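Local atomic coordinates of Apc35852 (Geobacillus stearothermophilus, PDB entry 1U9C), a protein that is of unknown function but belongs to the DJ-1/PfpI family, whose members include chaperones and cysteine proteases. Residues A[4-9]-A[89-94]. Sequence-based numbering, arbitrary orientation.
Sequences MSKRVL and GFDAIF
Backbone hydrogen bonds join Leu9 to the parallel strand 92-95: Leu9 N donates to Ala92 O (2.9 Å, nearly straight at 173°), and Phe94 N donates to Leu9 O. Before this regular pairing, Arg7 O takes Asp91 N at 2.9 Å and, weakly, Ala92 N. Asp91 OD2 accepts a bond from Arg7 N at 2.9 Å through its anti lone pair. Asp91 OD1 faces Lys6 NZ in a long salt bridge (3.8 Å), and one water links the two atoms. Lys6 NZ also donates a hydrogen bond to Arg223 O.

Strands 7-12 and 92-95 are adjacent in the middle of the parallel part of the sheet, in the flavodoxin-like α/β sandwich of the DJ-1/PfpI family. Strand 44-49 flanks the first, strand 124-127 the second.

The Phe90 ring is held on both faces. Leu9 CB makes a CH-pi contact over one face, 3.9 Å from the centroid of the Phe90 ring. The Arg7 guanidinium makes an off-centre cation-pi contact over the other, its plane turned 31° from the ring. A bend at chi3 brings Arg7 NH1 to Gly89 O at 2.7 Å, above the carbonyl plane. Arg7 NE forms a salt bridge with Asp44 OD2. A leucine in place of Arg7 would probably leave Asp44 without its charged mate, Gly89 O without this donor and that ring face without its cation.

Among apolar side chains, Leu9 CD2 lies beside Ile93 CD1 (3.9 Å), and helix 109-120 packs against Ile93 and Phe90.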
loop_
_atom_site.group_PDB
_atom_site.type_symbol
_atom_site.label_atom_id
_atom_site.label_comp_id
_atom_site.label_asym_id
_atom_site.label_seq_id
_atom_site.Cartn_x
_atom_site.Cartn_y
_atom_site.Cartn_z
ATOM N N MET A 4 10.757 15.754 -17.542
ATOM C CA MET A 4 11.062 14.296 -17.513
ATOM C C MET A 4 10.069 13.657 -16.583
ATOM O O MET A 4 9.547 14.315 -15.699
ATOM C CB MET A 4 12.458 14.060 -16.997
ATOM C CG MET A 4 13.020 12.705 -17.307
ATOM S SD MET A 4 14.204 12.345 -16.022
ATOM C CE MET A 4 15.568 11.644 -16.953
ATOM N N SER A 5 9.841 12.367 -16.786
ATOM C CA SER A 5 8.701 11.673 -16.249
ATOM C C SER A 5 8.641 11.623 -14.740
ATOM O O SER A 5 9.640 11.608 -14.070
ATOM C CB SER A 5 8.710 10.232 -16.721
ATOM O OG SER A 5 9.809 9.547 -16.163
ATOM N N LYS A 6 7.432 11.607 -14.249
ATOM C CA LYS A 6 7.200 11.369 -12.824
ATOM C C LYS A 6 7.709 9.980 -12.450
ATOM O O LYS A 6 7.736 9.041 -13.263
ATOM C CB LYS A 6 5.703 11.481 -12.577
ATOM C CG LYS A 6 5.090 12.862 -12.831
ATOM C CD LYS A 6 5.571 13.887 -11.810
ATOM C CE LYS A 6 4.960 15.289 -12.029
ATOM N NZ LYS A 6 5.602 16.303 -11.213
ATOM N N ARG A 7 8.061 9.859 -11.189
ATOM C CA ARG A 7 8.663 8.659 -10.630
ATOM C C ARG A 7 7.822 8.196 -9.469
ATOM O O ARG A 7 7.455 8.950 -8.579
ATOM C CB ARG A 7 10.082 8.901 -10.151
ATOM C CG ARG A 7 11.102 9.423 -11.181
ATOM C CD ARG A 7 12.526 9.447 -10.679
ATOM N NE ARG A 7 13.053 8.100 -10.406
ATOM C CZ ARG A 7 13.804 7.721 -9.353
ATOM N NH1 ARG A 7 14.142 8.530 -8.353
ATOM N NH2 ARG A 7 14.204 6.453 -9.296
ATOM N N VAL A 8 7.516 6.916 -9.462
ATOM C CA VAL A 8 6.680 6.267 -8.445
ATOM C C VAL A 8 7.483 5.166 -7.759
ATOM O O VAL A 8 8.056 4.309 -8.419
ATOM C CB VAL A 8 5.359 5.690 -9.007
ATOM C CG1 VAL A 8 4.543 5.058 -7.945
ATOM C CG2 VAL A 8 4.573 6.770 -9.714
ATOM N N LEU A 9 7.482 5.190 -6.435
ATOM C CA LEU A 9 8.087 4.130 -5.621
ATOM C C LEU A 9 6.968 3.192 -5.166
ATOM O O LEU A 9 6.022 3.638 -4.524
ATOM C CB LEU A 9 8.767 4.733 -4.392
ATOM C CG LEU A 9 9.338 3.736 -3.390
ATOM C CD1 LEU A 9 10.469 2.931 -3.992
ATOM C CD2 LEU A 9 9.773 4.481 -2.135
ATOM N N GLY A 89 13.560 11.555 -4.294
ATOM C CA GLY A 89 13.649 11.279 -5.727
ATOM C C GLY A 89 12.378 10.750 -6.374
ATOM O O GLY A 89 12.381 10.470 -7.566
ATOM N N PHE A 90 11.288 10.617 -5.622
ATOM C CA PHE A 90 10.018 10.094 -6.119
ATOM C C PHE A 90 8.891 11.066 -5.883
ATOM O O PHE A 90 8.817 11.664 -4.829
ATOM C CB PHE A 90 9.692 8.788 -5.425
ATOM C CG PHE A 90 10.661 7.717 -5.735
ATOM C CD1 PHE A 90 10.585 7.008 -6.907
ATOM C CD2 PHE A 90 11.703 7.437 -4.844
ATOM C CE1 PHE A 90 11.539 6.080 -7.235
ATOM C CE2 PHE A 90 12.650 6.477 -5.148
ATOM C CZ PHE A 90 12.558 5.793 -6.343
ATOM N N ASP A 91 7.959 11.144 -6.816
ATOM C CA ASP A 91 6.782 11.995 -6.743
ATOM C C ASP A 91 5.659 11.376 -5.955
ATOM O O ASP A 91 4.809 12.054 -5.430
ATOM C CB ASP A 91 6.345 12.315 -8.144
ATOM C CG ASP A 91 7.441 12.929 -8.915
ATOM O OD1 ASP A 91 7.652 14.170 -8.764
ATOM O OD2 ASP A 91 8.169 12.320 -9.728
ATOM N N ALA A 92 5.641 10.040 -5.868
ATOM C CA ALA A 92 4.582 9.294 -5.183
ATOM C C ALA A 92 5.142 7.990 -4.605
ATOM O O ALA A 92 6.060 7.397 -5.231
ATOM C CB ALA A 92 3.379 8.970 -6.078
ATOM N N ILE A 93 4.543 7.520 -3.521
ATOM C CA ILE A 93 4.807 6.143 -3.012
ATOM C C ILE A 93 3.452 5.478 -3.003
ATOM O O ILE A 93 2.409 6.059 -2.664
ATOM C CB ILE A 93 5.472 6.204 -1.606
ATOM C CG1 ILE A 93 5.821 4.784 -1.157
ATOM C CG2 ILE A 93 4.624 6.886 -0.566
ATOM C CD1 ILE A 93 6.646 4.807 0.160
ATOM N N PHE A 94 3.483 4.172 -3.367
ATOM C CA PHE A 94 2.297 3.334 -3.431
ATOM C C PHE A 94 2.523 2.036 -2.661
ATOM O O PHE A 94 3.470 1.331 -2.965
ATOM C CB PHE A 94 1.993 3.045 -4.912
ATOM C CG PHE A 94 0.609 2.504 -5.148
ATOM C CD1 PHE A 94 -0.418 3.326 -5.576
ATOM C CD2 PHE A 94 0.286 1.167 -4.872
ATOM C CE1 PHE A 94 -1.692 2.832 -5.753
ATOM C CE2 PHE A 94 -0.997 0.703 -5.051
ATOM C CZ PHE A 94 -1.968 1.564 -5.494
HETATM O O HOH W 1 5.440 15.747 -8.455
#